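PDB 4K0J: heavy metal cation tricomponent efflux pump ZneA(CzcA-like) from Cupriavidus metallidurans, which probably exports zinc ions in exchange for protons, as an inner-membrane RND-family transporter of a tripartite heavy-metal efflux system. Local coordinates for residues C[158-170]-C[295-307]. Residues are numbered along the deposited sequence; the frame is centred on the assembly and turned at random.
Sequences WKVIPRLKQVAGV and VMEGVHAAVRDLN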
ATOM      1  N   TRP C 158       9.643 -33.590  -0.547  1.00 25.97           N
ATOM      2  CA  TRP C 158      10.916 -33.050  -0.090  1.00 38.32           C
ATOM      3  C   TRP C 158      11.891 -32.662  -1.203  1.00 40.09           C
ATOM      4  O   TRP C 158      12.919 -32.032  -0.945  1.00 27.86           O
ATOM      5  CB  TRP C 158      11.554 -34.014   0.906  1.00 27.51           C
ATOM      6  CG  TRP C 158      10.584 -34.456   1.953  1.00 42.42           C
ATOM      7  CD1 TRP C 158       9.939 -35.654   2.018  1.00 41.08           C
ATOM      8  CD2 TRP C 158      10.119 -33.689   3.067  1.00 45.24           C
ATOM      9  NE1 TRP C 158       9.112 -35.687   3.113  1.00 37.62           N
ATOM     10  CE2 TRP C 158       9.205 -34.492   3.774  1.00 38.88           C
ATOM     11  CE3 TRP C 158      10.394 -32.405   3.542  1.00 47.86           C
ATOM     12  CZ2 TRP C 158       8.571 -34.054   4.929  1.00 33.13           C
ATOM     13  CZ3 TRP C 158       9.759 -31.973   4.687  1.00 28.20           C
ATOM     14  CH2 TRP C 158       8.863 -32.794   5.368  1.00 28.03           C
ATOM     15  N   LYS C 159      11.558 -33.021  -2.438  1.00 42.78           N
ATOM     16  CA  LYS C 159      12.393 -32.665  -3.581  1.00 39.74           C
ATOM     17  C   LYS C 159      11.653 -31.772  -4.571  1.00 26.63           C
ATOM     18  O   LYS C 159      12.040 -30.631  -4.798  1.00 30.88           O
ATOM     19  CB  LYS C 159      12.905 -33.920  -4.299  1.00 32.61           C
ATOM     20  CG  LYS C 159      13.693 -34.873  -3.413  1.00 30.34           C
ATOM     21  CD  LYS C 159      14.863 -34.163  -2.749  1.00 42.99           C
ATOM     22  CE  LYS C 159      15.699 -35.125  -1.925  1.00 47.97           C
ATOM     23  NZ  LYS C 159      16.330 -36.178  -2.767  1.00 51.24           N
ATOM     24  N   VAL C 160      10.580 -32.300  -5.147  1.00 34.96           N
ATOM     25  CA  VAL C 160       9.913 -31.665  -6.280  1.00 31.54           C
ATOM     26  C   VAL C 160       9.241 -30.347  -5.918  1.00 36.75           C
ATOM     27  O   VAL C 160       9.527 -29.303  -6.516  1.00 35.45           O
ATOM     28  CB  VAL C 160       8.866 -32.606  -6.903  1.00 25.20           C
ATOM     29  CG1 VAL C 160       8.150 -31.920  -8.042  1.00 25.07           C
ATOM     30  CG2 VAL C 160       9.534 -33.876  -7.391  1.00 80.52           C
ATOM     31  N   ILE C 161       8.336 -30.401  -4.948  1.00 37.25           N
ATOM     32  CA  ILE C 161       7.649 -29.196  -4.507  1.00 24.99           C
ATOM     33  C   ILE C 161       8.611 -28.147  -3.946  1.00 41.15           C
ATOM     34  O   ILE C 161       8.553 -26.995  -4.369  1.00 52.29           O
ATOM     35  CB  ILE C 161       6.491 -29.489  -3.533  1.00 29.21           C
ATOM     36  CG1 ILE C 161       5.397 -30.297  -4.247  1.00 36.24           C
ATOM     37  CG2 ILE C 161       5.917 -28.191  -2.996  1.00 24.73           C
ATOM     38  CD1 ILE C 161       4.290 -30.820  -3.327  1.00 36.26           C
ATOM     39  N   PRO C 162       9.519 -28.536  -3.022  1.00 40.50           N
ATOM     40  CA  PRO C 162      10.463 -27.516  -2.544  1.00 38.08           C
ATOM     41  C   PRO C 162      11.244 -26.848  -3.676  1.00 49.14           C
ATOM     42  O   PRO C 162      11.663 -25.700  -3.536  1.00 53.17           O
ATOM     43  CB  PRO C 162      11.414 -28.314  -1.648  1.00 31.12           C
ATOM     44  CG  PRO C 162      10.605 -29.464  -1.176  1.00 28.79           C
ATOM     45  CD  PRO C 162       9.702 -29.820  -2.316  1.00 36.97           C
ATOM     46  N   ARG C 163      11.416 -27.552  -4.790  1.00 27.15           N
ATOM     47  CA  ARG C 163      12.158 -27.008  -5.915  1.00 27.69           C
ATOM     48  C   ARG C 163      11.297 -26.053  -6.731  1.00 42.77           C
ATOM     49  O   ARG C 163      11.677 -24.907  -6.966  1.00 34.48           O
ATOM     50  CB  ARG C 163      12.696 -28.137  -6.797  1.00 27.77           C
ATOM     51  CG  ARG C 163      13.417 -27.674  -8.057  1.00 28.44           C
ATOM     52  CD  ARG C 163      14.656 -26.846  -7.735  1.00 37.82           C
ATOM     53  NE  ARG C 163      15.347 -26.398  -8.944  1.00 41.72           N
ATOM     54  CZ  ARG C 163      15.036 -25.297  -9.620  1.00 51.74           C
ATOM     55  NH1 ARG C 163      14.043 -24.520  -9.208  1.00 64.08           N
ATOM     56  NH2 ARG C 163      15.714 -24.972 -10.711  1.00 31.12           N
ATOM     57  N   LEU C 164      10.133 -26.526  -7.160  1.00 41.38           N
ATOM     58  CA  LEU C 164       9.236 -25.711  -7.961  1.00 26.89           C
ATOM     59  C   LEU C 164       8.778 -24.471  -7.205  1.00 28.38           C
ATOM     60  O   LEU C 164       8.392 -23.478  -7.812  1.00 41.42           O
ATOM     61  CB  LEU C 164       8.031 -26.532  -8.410  1.00 30.11           C
ATOM     62  CG  LEU C 164       8.346 -27.673  -9.375  1.00 31.75           C
ATOM     63  CD1 LEU C 164       7.145 -28.582  -9.489  1.00 38.60           C
ATOM     64  CD2 LEU C 164       8.724 -27.129 -10.736  1.00 26.86           C
ATOM     65  N   LYS C 165       8.833 -24.526  -5.879  1.00 27.03           N
ATOM     66  CA  LYS C 165       8.496 -23.372  -5.048  1.00 31.46           C
ATOM     67  C   LYS C 165       9.518 -22.244  -5.202  1.00 36.43           C
ATOM     68  O   LYS C 165       9.278 -21.118  -4.769  1.00 38.42           O
ATOM     69  CB  LYS C 165       8.393 -23.773  -3.573  1.00 32.27           C
ATOM     70  CG  LYS C 165       7.127 -24.532  -3.184  1.00 26.83           C
ATOM     71  CD  LYS C 165       6.096 -23.616  -2.550  1.00 42.92           C
ATOM     72  CE  LYS C 165       6.594 -23.042  -1.232  1.00 51.63           C
ATOM     73  NZ  LYS C 165       5.648 -22.043  -0.652  1.00 56.36           N
ATOM     74  N   GLN C 166      10.658 -22.542  -5.814  1.00 28.72           N
ATOM     75  CA  GLN C 166      11.684 -21.526  -6.017  1.00 29.70           C
ATOM     76  C   GLN C 166      11.477 -20.730  -7.300  1.00 49.02           C
ATOM     77  O   GLN C 166      12.066 -19.661  -7.471  1.00 49.91           O
ATOM     78  CB  GLN C 166      13.070 -22.152  -6.056  1.00 30.04           C
ATOM     79  CG  GLN C 166      13.401 -23.011  -4.873  1.00 39.60           C
ATOM     80  CD  GLN C 166      14.852 -23.407  -4.873  1.00 46.93           C
ATOM     81  OE1 GLN C 166      15.737 -22.554  -4.948  1.00 56.93           O
ATOM     82  NE2 GLN C 166      15.111 -24.704  -4.805  1.00 30.12           N
ATOM     83  N   VAL C 167      10.661 -21.255  -8.207  1.00 42.23           N
ATOM     84  CA  VAL C 167      10.405 -20.561  -9.460  1.00 44.17           C
ATOM     85  C   VAL C 167       9.651 -19.272  -9.190  1.00 40.95           C
ATOM     86  O   VAL C 167       8.514 -19.298  -8.726  1.00 37.50           O
ATOM     87  CB  VAL C 167       9.588 -21.419 -10.443  1.00 45.28           C
ATOM     88  CG1 VAL C 167       9.360 -20.659 -11.740  1.00 42.37           C
ATOM     89  CG2 VAL C 167      10.296 -22.725 -10.715  1.00 48.50           C
ATOM     90  N   ALA C 168      10.296 -18.147  -9.478  1.00 46.76           N
ATOM     91  CA  ALA C 168       9.694 -16.841  -9.264  1.00 40.82           C
ATOM     92  C   ALA C 168       8.409 -16.715 -10.064  1.00 47.19           C
ATOM     93  O   ALA C 168       8.400 -16.913 -11.282  1.00 57.00           O
ATOM     94  CB  ALA C 168      10.665 -15.743  -9.645  1.00 39.23           C
ATOM     95  N   GLY C 169       7.325 -16.389  -9.365  1.00 40.13           N
ATOM     96  CA  GLY C 169       6.015 -16.273  -9.977  1.00 34.76           C
ATOM     97  C   GLY C 169       5.124 -17.429  -9.576  1.00 31.87           C
ATOM     98  O   GLY C 169       3.942 -17.454  -9.899  1.00 36.69           O
ATOM     99  N   VAL C 170       5.705 -18.398  -8.879  1.00 30.11           N
ATOM    100  CA  VAL C 170       4.953 -19.545  -8.388  1.00 29.84           C
ATOM    101  C   VAL C 170       4.595 -19.331  -6.930  1.00 30.52           C
ATOM    102  O   VAL C 170       5.450 -19.426  -6.052  1.00 36.53           O
ATOM    103  CB  VAL C 170       5.747 -20.860  -8.512  1.00 29.15           C
ATOM    104  CG1 VAL C 170       4.947 -22.021  -7.930  1.00 27.82           C
ATOM    105  CG2 VAL C 170       6.089 -21.132  -9.955  1.00 34.41           C
ATOM    106  N   VAL C 295       6.613 -17.178 -16.345  1.00 34.09           N
ATOM    107  CA  VAL C 295       6.820 -18.076 -15.218  1.00 42.13           C
ATOM    108  C   VAL C 295       6.995 -19.519 -15.692  1.00 40.60           C
ATOM    109  O   VAL C 295       7.734 -20.295 -15.085  1.00 37.18           O
ATOM    110  CB  VAL C 295       5.669 -17.985 -14.219  1.00 35.82           C
ATOM    111  CG1 VAL C 295       6.010 -18.746 -12.955  1.00 31.09           C
ATOM    112  CG2 VAL C 295       5.390 -16.537 -13.899  1.00 45.85           C
ATOM    113  N   MET C 296       6.326 -19.869 -16.787  1.00 44.82           N
ATOM    114  CA  MET C 296       6.436 -21.214 -17.347  1.00 50.76           C
ATOM    115  C   MET C 296       7.854 -21.518 -17.797  1.00 49.53           C
ATOM    116  O   MET C 296       8.285 -22.667 -17.772  1.00 56.18           O
ATOM    117  CB  MET C 296       5.449 -21.436 -18.502  1.00 44.05           C
ATOM    118  CG  MET C 296       4.062 -21.878 -18.054  1.00 37.22           C
ATOM    119  SD  MET C 296       4.106 -23.134 -16.754  1.00 35.39           S
ATOM    120  CE  MET C 296       4.965 -24.473 -17.576  1.00 42.80           C
ATOM    121  N   GLU C 297       8.577 -20.481 -18.201  1.00 40.32           N
ATOM    122  CA  GLU C 297       9.988 -20.634 -18.520  1.00 39.91           C
ATOM    123  C   GLU C 297      10.770 -21.170 -17.316  1.00 37.27           C
ATOM    124  O   GLU C 297      11.424 -22.216 -17.401  1.00 39.42           O
ATOM    125  CB  GLU C 297      10.564 -19.303 -19.000  1.00 44.79           C
ATOM    126  CG  GLU C 297       9.812 -18.732 -20.191  1.00 65.14           C
ATOM    127  CD  GLU C 297      10.216 -17.311 -20.518  1.00 82.12           C
ATOM    128  OE1 GLU C 297       9.689 -16.755 -21.509  1.00 83.86           O
ATOM    129  OE2 GLU C 297      11.057 -16.749 -19.783  1.00 87.24           O
ATOM    130  N   GLY C 298      10.679 -20.461 -16.194  1.00 36.56           N
ATOM    131  CA  GLY C 298      11.375 -20.841 -14.978  1.00 43.87           C
ATOM    132  C   GLY C 298      10.913 -22.168 -14.409  1.00 53.93           C
ATOM    133  O   GLY C 298      11.707 -22.924 -13.838  1.00 59.13           O
ATOM    134  N   VAL C 299       9.623 -22.454 -14.557  1.00 48.77           N
ATOM    135  CA  VAL C 299       9.093 -23.750 -14.154  1.00 41.00           C
ATOM    136  C   VAL C 299       9.719 -24.845 -15.010  1.00 39.25           C
ATOM    137  O   VAL C 299      10.053 -25.911 -14.509  1.00 41.79           O
ATOM    138  CB  VAL C 299       7.551 -23.811 -14.262  1.00 34.91           C
ATOM    139  CG1 VAL C 299       7.037 -25.196 -13.894  1.00 28.18           C
ATOM    140  CG2 VAL C 299       6.917 -22.767 -13.368  1.00 28.99           C
ATOM    141  N   HIS C 300       9.885 -24.573 -16.300  1.00 30.79           N
ATOM    142  CA  HIS C 300      10.491 -25.539 -17.210  1.00 31.31           C
ATOM    143  C   HIS C 300      11.934 -25.809 -16.819  1.00 46.92           C
ATOM    144  O   HIS C 300      12.394 -26.955 -16.838  1.00 49.62           O
ATOM    145  CB  HIS C 300      10.426 -25.039 -18.650  1.00 32.47           C
ATOM    146  CG  HIS C 300       9.127 -25.329 -19.331  1.00 32.38           C
ATOM    147  ND1 HIS C 300       8.318 -26.382 -18.968  1.00 43.68           N
ATOM    148  CD2 HIS C 300       8.494 -24.703 -20.350  1.00 48.16           C
ATOM    149  CE1 HIS C 300       7.243 -26.394 -19.735  1.00 46.11           C
ATOM    150  NE2 HIS C 300       7.326 -25.385 -20.583  1.00 48.31           N
ATOM    151  N   ALA C 301      12.641 -24.742 -16.463  1.00 51.92           N
ATOM    152  CA  ALA C 301      13.994 -24.865 -15.935  1.00 59.77           C
ATOM    153  C   ALA C 301      14.014 -25.767 -14.704  1.00 58.66           C
ATOM    154  O   ALA C 301      14.833 -26.686 -14.610  1.00 66.38           O
ATOM    155  CB  ALA C 301      14.554 -23.496 -15.596  1.00 66.85           C
ATOM    156  N   ALA C 302      13.099 -25.503 -13.771  1.00 43.21           N
ATOM    157  CA  ALA C 302      13.013 -26.273 -12.532  1.00 38.45           C
ATOM    158  C   ALA C 302      12.751 -27.757 -12.781  1.00 46.59           C
ATOM    159  O   ALA C 302      13.510 -28.614 -12.331  1.00 54.05           O
ATOM    160  CB  ALA C 302      11.949 -25.696 -11.638  1.00 29.07           C
ATOM    161  N   VAL C 303      11.665 -28.044 -13.490  1.00 42.16           N
ATOM    162  CA  VAL C 303      11.299 -29.403 -13.867  1.00 28.88           C
ATOM    163  C   VAL C 303      12.458 -30.140 -14.531  1.00 36.50           C
ATOM    164  O   VAL C 303      12.797 -31.271 -14.141  1.00 35.86           O
ATOM    165  CB  VAL C 303      10.111 -29.388 -14.834  1.00 28.79           C
ATOM    166  CG1 VAL C 303       9.853 -30.783 -15.386  1.00 35.92           C
ATOM    167  CG2 VAL C 303       8.881 -28.844 -14.143  1.00 27.95           C
ATOM    168  N   ARG C 304      13.064 -29.491 -15.528  1.00 41.50           N
ATOM    169  CA  ARG C 304      14.219 -30.051 -16.227  1.00 49.98           C
ATOM    170  C   ARG C 304      15.319 -30.421 -15.240  1.00 55.20           C
ATOM    171  O   ARG C 304      15.813 -31.545 -15.257  1.00 48.62           O
ATOM    172  CB  ARG C 304      14.765 -29.064 -17.256  1.00 47.76           C
ATOM    173  CG  ARG C 304      14.977 -29.655 -18.638  1.00 49.13           C
ATOM    174  CD  ARG C 304      15.810 -28.725 -19.521  1.00 57.68           C
ATOM    175  NE  ARG C 304      15.454 -27.318 -19.342  1.00 55.58           N
ATOM    176  CZ  ARG C 304      14.484 -26.696 -20.007  1.00 43.09           C
ATOM    177  NH1 ARG C 304      13.764 -27.355 -20.901  1.00 35.43           N
ATOM    178  NH2 ARG C 304      14.227 -25.417 -19.774  1.00 35.13           N
ATOM    179  N   ASP C 305      15.679 -29.471 -14.378  1.00 56.41           N
ATOM    180  CA  ASP C 305      16.669 -29.687 -13.320  1.00 52.50           C
ATOM    181  C   ASP C 305      16.325 -30.888 -12.439  1.00 49.22           C
ATOM    182  O   ASP C 305      17.209 -31.638 -12.018  1.00 48.48           O
ATOM    183  CB  ASP C 305      16.789 -28.429 -12.453  1.00 53.44           C
ATOM    184  CG  ASP C 305      17.816 -28.570 -11.345  1.00 55.90           C
ATOM    185  OD1 ASP C 305      18.756 -29.382 -11.491  1.00 60.31           O
ATOM    186  OD2 ASP C 305      17.686 -27.854 -10.331  1.00 51.88           O
ATOM    187  N   LEU C 306      15.039 -31.061 -12.163  1.00 40.79           N
ATOM    188  CA  LEU C 306      14.591 -32.175 -11.347  1.00 41.91           C
ATOM    189  C   LEU C 306      14.838 -33.501 -12.045  1.00 43.41           C
ATOM    190  O   LEU C 306      15.378 -34.429 -11.448  1.00 51.14           O
ATOM    191  CB  LEU C 306      13.111 -32.029 -10.986  1.00 39.94           C
ATOM    192  CG  LEU C 306      12.802 -31.051  -9.854  1.00 34.95           C
ATOM    193  CD1 LEU C 306      11.312 -30.974  -9.622  1.00 31.38           C
ATOM    194  CD2 LEU C 306      13.513 -31.464  -8.580  1.00 28.15           C
ATOM    195  N   ASN C 307      14.447 -33.596 -13.310  1.00 31.92           N
ATOM    196  CA  ASN C 307      14.625 -34.859 -14.023  1.00 47.08           C
ATOM    197  C   ASN C 307      16.097 -35.191 -14.282  1.00 64.58           C
ATOM    198  O   ASN C 307      16.549 -36.315 -14.050  1.00 70.34           O
ATOM    199  CB  ASN C 307      13.829 -34.865 -15.333  1.00 38.91           C
ATOM    200  CG  ASN C 307      12.329 -34.919 -15.105  1.00 43.53           C
ATOM    201  OD1 ASN C 307      11.834 -35.724 -14.314  1.00 38.80           O
ATOM    202  ND2 ASN C 307      11.596 -34.057 -15.800  1.00 46.47           N
TER
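Arg163 turns CG away from its backbone N (chi1 176°) and bends at the next bond, which lays one guanidinium face over Ala302 and turns its NE edge to Asp305; Asp305, its own CG likewise trans, brings its carboxylate to meet it. The salt bridge runs nearly straight from Arg163 NE to the anti side of Asp305 OD2 (3.1 Å, N-H...O 168°), with the oxygen in the guanidinium plane and the two flat groups turned 60° apart. The aliphatic part of Arg163 slides past Leu306, CG to CD2 3.8 Å. Alongside this bridge, Leu306 CD1 reaches Val160 CG1 (3.7 Å), while Leu164 CD2 touches both Ala302 CB and Val303 CG2. In the turn that follows, Val167 CG1 lies against Val299 N and Val299 CG2, and its CG2 against Gly298 O and Ala302 CB (3.5 Å). Gly169, in the type II turn from Val167 to Val170, leaves room for Val295, whose CG1 lies against Ala168 O and the Gly169 carbonyl carbon. The segments 158-164 and 295-307 run roughly antiparallel, their axes 9.8 Å apart at closest approach. Both pack on strand 135-143, Val160 touching Tyr140 and Val303 touching Tyr138; Ile161 meets strand 170-177, and Gly169 hydrogen-bonds through its backbone to Leu287 at the end of strand 280-287.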